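Long-range contacts in luciferase (Lingulodinium polyedrum, PDB 1VPR), which catalyses the oxidation of dinoflagellate luciferin, an open tetrapyrrole, by molecular oxygen with emission of blue light, the chain being the third of three homologous luciferase domains: residues A220-A228 / Y237-G245; V168-I176 / T197-M205. All coordinates share one frame; numbering follows the deposited sequence.

Both contacts lie in the catalytic domain, reach the same ten-stranded antiparallel sheet of the calycin-type barrel and are largely buried, although interaction 2 comes to the surface at Phe175. Interaction 1 ties the loop 220-228 to the end of strand 237-241 and mixes backbone bonds with an arginine, a glutamate and bound waters. Interaction 2 joins the turn from strand 163-169 into helix 172-181 to the segment 197-205, through a glycine-rich backbone bridge, a glutamine amide and two threonines. The two meet directly: Lys224 NZ, hydrogen-bonded to His199 O, also lies 3.0 Å from Thr202 OG1, and Ser244 OG 2.6 Å from Asp198 OD1, the last two probable hydrogen bonds.

Interaction 1: residues A220-A228 / Y237-G245; sequences ASVAKFARA and YFYEPLVSG
Arg227 reaches along the edge of strand 237-241 and gives NH2 to Tyr239 O at 2.9 Å. With CG anti to the backbone N (chi1 173°) and the chain bent at chi3, the guanidinium meets this carbonyl near its own plane, while the donor stands above the carbonyl plane. The same NH2 lies 3.7 Å from Pro241 CD; that carbon also sits over the centre of one face of the Tyr239 ring. One water takes a hydrogen from Arg227 NE and donates to Tyr239 O, and another links Arg227 N with Glu240 OE1 and Pro241 O. With an alanine in place of Arg227, Tyr239 O would probably lose its charged donor and Asp353 the salt-bridge partner it has in NH1.

Two residues earlier, Leu242 runs alongside Phe225, both heading in one direction, with their CD2 atoms 3.7 Å apart. The Glu240 carboxylate, its chain bent at chi2, brings OE1, which also accepts from that second water, to 3.7 Å from Phe225 CD2, its plane turned 32° from the ring; OE2 is paired with Arg230. Between these side chains the backbones form a single bridge: Ala226 N donates to Pro241 O (3.0 Å) and Val243 N to Lys224 O (3.1 Å). Val243, as the second residue of the type I turn from Leu242 to Gly245, turns its CG2 onto Val222 O, 3.3 Å away.

The contact thus fastens the connection between strands 215-219 and 229-233 just beyond the end of strand 237-241. Strands 229-233 and 237-241 are the outermost two of the ten-stranded antiparallel sheet, consistent with a place near the barrel seam. Strand 33-34 packs on Arg227, Pro241 and Val243, helix 57-65 on Ala223 and Lys224, and strand 247-253 on Tyr239 and Leu242.

Interaction 2: residues V168-I176 / T197-M205; sequences VSGGQAAFI and TDHHQTGGM
Gln172 carries its amide across to Thr197, where NE2 donates to OG1 at 3.1 Å. The bond is nearly straight (169°) and its acceptor lies in the amide plane, with the two side chains crossing at about a right angle. CG stands anti to the backbone N (chi1 -175°) and the chain runs on extended, which carries the amide out to the threonine. The other end of that amide, OE1, is bonded to His65, so both of its polar atoms are engaged and its rotation is fixed. Thr197 OG1 is itself held by Ile193 O.

Thr202 crosses the glutamine chain at a slant. Its OG1 rests 3.2 Å from Gln172 CB and is turned back to donate to Thr197 O, in the carbonyl plane and on a lone pair. Its methyl CG2 goes the other way, to CD2 of Phe175 at 3.8 Å, while the CG2 methyl of Thr197 lies against Phe175 CB. The two threonines therefore share one pattern, a hydroxyl in the polar network and a methyl on the phenylalanine.

Next to them the backbones make a single bridge between Gly171 and Gly203: Gly203 N donates to Gly170 O, and Gln172 N to Gly203 O at 2.8 Å. The SE atom of Met205, a selenomethionine, lies 4.3 Å from Gly171 CA and 4.0 Å from Ala173 CB.

Strands 163-169 and 206-212 are neighbours in the barrel sheet, and the contact sits where the chain leaves the first for helices 172-181 and 187-197 and comes back to the second. Helix 57-65 packs on Ala173, and Lys224 on Gln172.

Interaction 1: residues A220-A228 / Y237-G245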
# COMPACT_ATOMS: atom_id res chain seq x y z
N ALA A 220 -6.12 -0.23 -3.72
CA ALA A 220 -4.72 -0.29 -4.14
C ALA A 220 -4.53 -1.48 -5.07
O ALA A 220 -5.38 -2.36 -5.15
CB ALA A 220 -3.81 -0.44 -2.93
N SER A 221 -3.39 -1.52 -5.77
CA SER A 221 -3.11 -2.59 -6.73
C SER A 221 -3.07 -3.99 -6.16
O SER A 221 -2.35 -4.26 -5.18
CB SER A 221 -1.78 -2.30 -7.44
OG SER A 221 -1.38 -3.38 -8.27
N VAL A 222 -3.82 -4.90 -6.77
CA VAL A 222 -3.81 -6.29 -6.33
C VAL A 222 -2.57 -7.01 -6.91
O VAL A 222 -2.31 -8.17 -6.62
CB VAL A 222 -5.11 -7.04 -6.70
CG1 VAL A 222 -6.24 -6.54 -5.80
CG2 VAL A 222 -5.46 -6.82 -8.18
N ALA A 223 -1.79 -6.29 -7.71
CA ALA A 223 -0.57 -6.88 -8.23
C ALA A 223 0.44 -6.86 -7.07
O ALA A 223 1.42 -7.62 -7.08
CB ALA A 223 -0.05 -6.04 -9.37
N LYS A 224 0.18 -6.01 -6.08
CA LYS A 224 1.08 -5.86 -4.93
C LYS A 224 0.47 -6.29 -3.59
O LYS A 224 1.08 -7.02 -2.81
CB LYS A 224 1.53 -4.38 -4.84
CG LYS A 224 2.23 -3.86 -6.10
CD LYS A 224 2.50 -2.34 -6.09
CE LYS A 224 3.27 -1.88 -4.84
NZ LYS A 224 4.64 -2.47 -4.73
N PHE A 225 -0.75 -5.82 -3.33
CA PHE A 225 -1.45 -6.12 -2.10
C PHE A 225 -2.51 -7.20 -2.29
O PHE A 225 -3.29 -7.16 -3.27
CB PHE A 225 -2.12 -4.84 -1.55
CG PHE A 225 -1.13 -3.73 -1.28
CD1 PHE A 225 -0.88 -2.74 -2.24
CD2 PHE A 225 -0.41 -3.71 -0.10
CE1 PHE A 225 0.10 -1.77 -2.03
CE2 PHE A 225 0.57 -2.75 0.13
CZ PHE A 225 0.83 -1.77 -0.83
N ALA A 226 -2.57 -8.15 -1.35
CA ALA A 226 -3.54 -9.24 -1.45
C ALA A 226 -4.96 -8.71 -1.26
O ALA A 226 -5.89 -9.26 -1.83
CB ALA A 226 -3.22 -10.34 -0.42
N ARG A 227 -5.14 -7.64 -0.49
CA ARG A 227 -6.49 -7.09 -0.30
C ARG A 227 -6.71 -5.89 -1.23
O ARG A 227 -5.93 -4.95 -1.24
CB ARG A 227 -6.70 -6.72 1.20
CG ARG A 227 -8.01 -5.98 1.50
CD ARG A 227 -8.45 -6.07 2.95
NE ARG A 227 -7.36 -6.25 3.91
CZ ARG A 227 -7.50 -6.91 5.06
NH1 ARG A 227 -8.69 -7.44 5.38
NH2 ARG A 227 -6.47 -7.05 5.90
N ALA A 228 -7.77 -5.95 -2.03
CA ALA A 228 -8.05 -4.89 -2.99
C ALA A 228 -8.46 -3.59 -2.32
O ALA A 228 -8.08 -2.50 -2.76
CB ALA A 228 -9.18 -5.36 -3.96
N TYR A 237 -4.16 0.86 13.76
CA TYR A 237 -3.50 -0.18 12.98
C TYR A 237 -4.38 -0.90 11.98
O TYR A 237 -5.60 -0.97 12.12
CB TYR A 237 -2.91 -1.25 13.92
CG TYR A 237 -1.45 -1.07 14.28
CD1 TYR A 237 -1.08 -0.43 15.46
CD2 TYR A 237 -0.45 -1.54 13.44
CE1 TYR A 237 0.26 -0.28 15.79
CE2 TYR A 237 0.88 -1.39 13.76
CZ TYR A 237 1.22 -0.76 14.94
OH TYR A 237 2.54 -0.61 15.24
N PHE A 238 -3.75 -1.43 10.95
CA PHE A 238 -4.45 -2.25 10.00
C PHE A 238 -3.43 -3.23 9.48
O PHE A 238 -2.22 -3.03 9.59
CB PHE A 238 -5.18 -1.45 8.89
CG PHE A 238 -4.29 -0.61 8.02
CD1 PHE A 238 -3.97 -1.03 6.73
CD2 PHE A 238 -3.84 0.63 8.45
CE1 PHE A 238 -3.21 -0.21 5.88
CE2 PHE A 238 -3.09 1.45 7.62
CZ PHE A 238 -2.77 1.03 6.33
N TYR A 239 -3.92 -4.31 8.92
CA TYR A 239 -3.08 -5.38 8.45
C TYR A 239 -3.06 -5.43 6.92
O TYR A 239 -4.11 -5.40 6.28
CB TYR A 239 -3.64 -6.69 9.02
CG TYR A 239 -3.11 -7.95 8.38
CD1 TYR A 239 -1.74 -8.15 8.23
CD2 TYR A 239 -3.98 -8.96 7.93
CE1 TYR A 239 -1.23 -9.31 7.66
CE2 TYR A 239 -3.49 -10.12 7.35
CZ TYR A 239 -2.10 -10.29 7.22
OH TYR A 239 -1.57 -11.45 6.70
N GLU A 240 -1.86 -5.48 6.35
CA GLU A 240 -1.71 -5.57 4.91
C GLU A 240 -1.07 -6.88 4.45
O GLU A 240 0.15 -7.03 4.54
CB GLU A 240 -0.87 -4.41 4.36
CG GLU A 240 -1.56 -3.05 4.39
CD GLU A 240 -2.45 -2.83 3.17
OE1 GLU A 240 -2.99 -3.82 2.61
OE2 GLU A 240 -2.62 -1.65 2.79
N PRO A 241 -1.87 -7.87 4.03
CA PRO A 241 -1.23 -9.11 3.57
C PRO A 241 -0.71 -8.78 2.16
O PRO A 241 -1.39 -8.09 1.39
CB PRO A 241 -2.38 -10.11 3.53
CG PRO A 241 -3.62 -9.25 3.44
CD PRO A 241 -3.29 -8.10 4.35
N LEU A 242 0.47 -9.29 1.82
CA LEU A 242 1.08 -9.00 0.52
C LEU A 242 1.09 -10.20 -0.41
O LEU A 242 1.18 -11.36 0.04
CB LEU A 242 2.51 -8.52 0.73
CG LEU A 242 2.72 -7.43 1.78
CD1 LEU A 242 4.21 -7.15 1.91
CD2 LEU A 242 1.94 -6.18 1.40
N VAL A 243 1.01 -9.91 -1.71
CA VAL A 243 1.04 -10.94 -2.74
C VAL A 243 2.38 -11.68 -2.67
O VAL A 243 2.47 -12.84 -3.09
CB VAL A 243 0.88 -10.31 -4.14
CG1 VAL A 243 1.21 -11.33 -5.22
CG2 VAL A 243 -0.54 -9.79 -4.31
N SER A 244 3.40 -10.99 -2.15
CA SER A 244 4.74 -11.57 -2.02
C SER A 244 4.80 -12.58 -0.88
O SER A 244 5.76 -13.35 -0.76
CB SER A 244 5.76 -10.46 -1.74
OG SER A 244 5.61 -9.99 -0.42
N GLY A 245 3.77 -12.59 -0.04
CA GLY A 245 3.75 -13.50 1.09
C GLY A 245 4.10 -12.74 2.35
O GLY A 245 3.95 -13.25 3.46
O HOH W 1 3.61 -8.15 -2.68
O HOH W 2 -3.32 -6.27 1.38
O HOH W 3 -5.37 -4.26 4.28

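Interaction 2: residues V168-I176 / T197-M205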
# COMPACT_ATOMS: atom_id res chain seq x y z
N VAL A 168 2.62 8.21 -11.82
CA VAL A 168 3.40 8.75 -12.92
C VAL A 168 4.89 8.56 -12.70
O VAL A 168 5.71 8.85 -13.57
CB VAL A 168 3.04 10.26 -13.21
CG1 VAL A 168 1.62 10.34 -13.78
CG2 VAL A 168 3.14 11.11 -11.92
N SER A 169 5.26 8.04 -11.54
CA SER A 169 6.67 7.78 -11.28
C SER A 169 6.82 6.82 -10.13
O SER A 169 6.12 6.93 -9.13
CB SER A 169 7.44 9.06 -10.97
OG SER A 169 8.79 8.73 -10.67
N GLY A 170 7.74 5.87 -10.29
CA GLY A 170 7.99 4.91 -9.23
C GLY A 170 7.07 3.72 -9.25
O GLY A 170 7.00 2.99 -8.26
N GLY A 171 6.35 3.51 -10.35
CA GLY A 171 5.47 2.37 -10.43
C GLY A 171 6.25 1.07 -10.49
O GLY A 171 7.33 0.98 -11.12
N GLN A 172 5.70 0.03 -9.86
CA GLN A 172 6.38 -1.26 -9.86
C GLN A 172 6.47 -1.90 -11.23
O GLN A 172 7.44 -2.60 -11.51
CB GLN A 172 5.71 -2.24 -8.91
CG GLN A 172 6.46 -3.57 -8.80
CD GLN A 172 5.69 -4.62 -8.05
OE1 GLN A 172 4.48 -4.80 -8.24
NE2 GLN A 172 6.39 -5.35 -7.18
N ALA A 173 5.49 -1.68 -12.10
CA ALA A 173 5.54 -2.32 -13.41
C ALA A 173 6.82 -1.94 -14.18
O ALA A 173 7.42 -2.78 -14.86
CB ALA A 173 4.29 -1.98 -14.21
N ALA A 174 7.25 -0.69 -14.05
CA ALA A 174 8.47 -0.24 -14.71
C ALA A 174 9.67 -1.06 -14.23
O ALA A 174 10.53 -1.42 -15.05
CB ALA A 174 8.69 1.26 -14.43
N PHE A 175 9.71 -1.37 -12.93
CA PHE A 175 10.82 -2.17 -12.39
C PHE A 175 10.74 -3.62 -12.85
O PHE A 175 11.76 -4.24 -13.15
CB PHE A 175 10.82 -2.12 -10.86
CG PHE A 175 11.29 -0.81 -10.32
CD1 PHE A 175 12.65 -0.56 -10.16
CD2 PHE A 175 10.38 0.21 -10.06
CE1 PHE A 175 13.10 0.69 -9.76
CE2 PHE A 175 10.81 1.46 -9.65
CZ PHE A 175 12.18 1.71 -9.50
N ILE A 176 9.52 -4.15 -12.94
CA ILE A 176 9.32 -5.51 -13.40
C ILE A 176 9.73 -5.63 -14.87
O ILE A 176 10.42 -6.58 -15.25
CB ILE A 176 7.84 -5.95 -13.26
CG1 ILE A 176 7.45 -5.96 -11.79
CG2 ILE A 176 7.65 -7.35 -13.85
CD1 ILE A 176 6.01 -6.35 -11.53
N THR A 197 11.13 -4.03 -4.28
CA THR A 197 9.98 -3.27 -4.78
C THR A 197 8.71 -3.58 -3.99
O THR A 197 7.65 -3.04 -4.29
CB THR A 197 9.70 -3.57 -6.27
OG1 THR A 197 9.37 -4.95 -6.42
CG2 THR A 197 10.93 -3.27 -7.10
N ASP A 198 8.81 -4.40 -2.95
CA ASP A 198 7.61 -4.79 -2.21
C ASP A 198 6.86 -3.63 -1.58
O ASP A 198 7.43 -2.58 -1.24
CB ASP A 198 7.92 -5.86 -1.14
CG ASP A 198 6.75 -6.84 -0.91
OD1 ASP A 198 6.85 -7.73 -0.03
OD2 ASP A 198 5.72 -6.74 -1.61
N HIS A 199 5.56 -3.85 -1.46
CA HIS A 199 4.63 -2.90 -0.89
C HIS A 199 4.85 -1.44 -1.23
O HIS A 199 4.89 -1.10 -2.41
CB HIS A 199 4.46 -3.13 0.64
CG HIS A 199 5.74 -3.16 1.42
ND1 HIS A 199 6.35 -2.01 1.90
CD2 HIS A 199 6.52 -4.19 1.81
CE1 HIS A 199 7.45 -2.35 2.56
NE2 HIS A 199 7.57 -3.66 2.52
N HIS A 200 5.03 -0.56 -0.25
CA HIS A 200 5.15 0.85 -0.60
C HIS A 200 6.48 1.36 -1.09
O HIS A 200 6.66 2.57 -1.19
CB HIS A 200 4.62 1.72 0.54
CG HIS A 200 3.18 1.47 0.84
ND1 HIS A 200 2.21 1.51 -0.14
CD2 HIS A 200 2.54 1.16 1.99
CE1 HIS A 200 1.03 1.25 0.41
NE2 HIS A 200 1.21 1.03 1.70
N GLN A 201 7.40 0.45 -1.38
CA GLN A 201 8.69 0.83 -1.93
C GLN A 201 8.47 1.27 -3.38
O GLN A 201 9.24 2.07 -3.91
CB GLN A 201 9.67 -0.33 -1.84
CG GLN A 201 10.25 -0.44 -0.43
CD GLN A 201 10.94 -1.76 -0.15
OE1 GLN A 201 12.06 -1.78 0.32
NE2 GLN A 201 10.25 -2.85 -0.40
N THR A 202 7.43 0.74 -4.01
CA THR A 202 7.07 1.15 -5.37
C THR A 202 5.56 1.29 -5.38
O THR A 202 4.89 0.87 -4.44
CB THR A 202 7.47 0.12 -6.47
OG1 THR A 202 6.88 -1.15 -6.18
CG2 THR A 202 8.96 -0.03 -6.53
N GLY A 203 4.99 1.88 -6.43
CA GLY A 203 3.55 2.01 -6.43
C GLY A 203 2.82 1.06 -7.35
O GLY A 203 3.41 0.38 -8.21
N GLY A 204 1.50 0.98 -7.15
CA GLY A 204 0.67 0.20 -8.03
C GLY A 204 0.50 1.20 -9.16
O GLY A 204 1.18 2.24 -9.17
N MSE A 205 -0.41 0.96 -10.10
CA MSE A 205 -0.55 1.94 -11.17
C MSE A 205 -1.56 3.02 -10.81
O MSE A 205 -1.66 4.04 -11.50
CB MSE A 205 -0.90 1.25 -12.50
CG MSE A 205 0.27 0.45 -13.15
SE MSE A 205 2.17 1.06 -12.81
CE MSE A 205 2.40 2.44 -14.18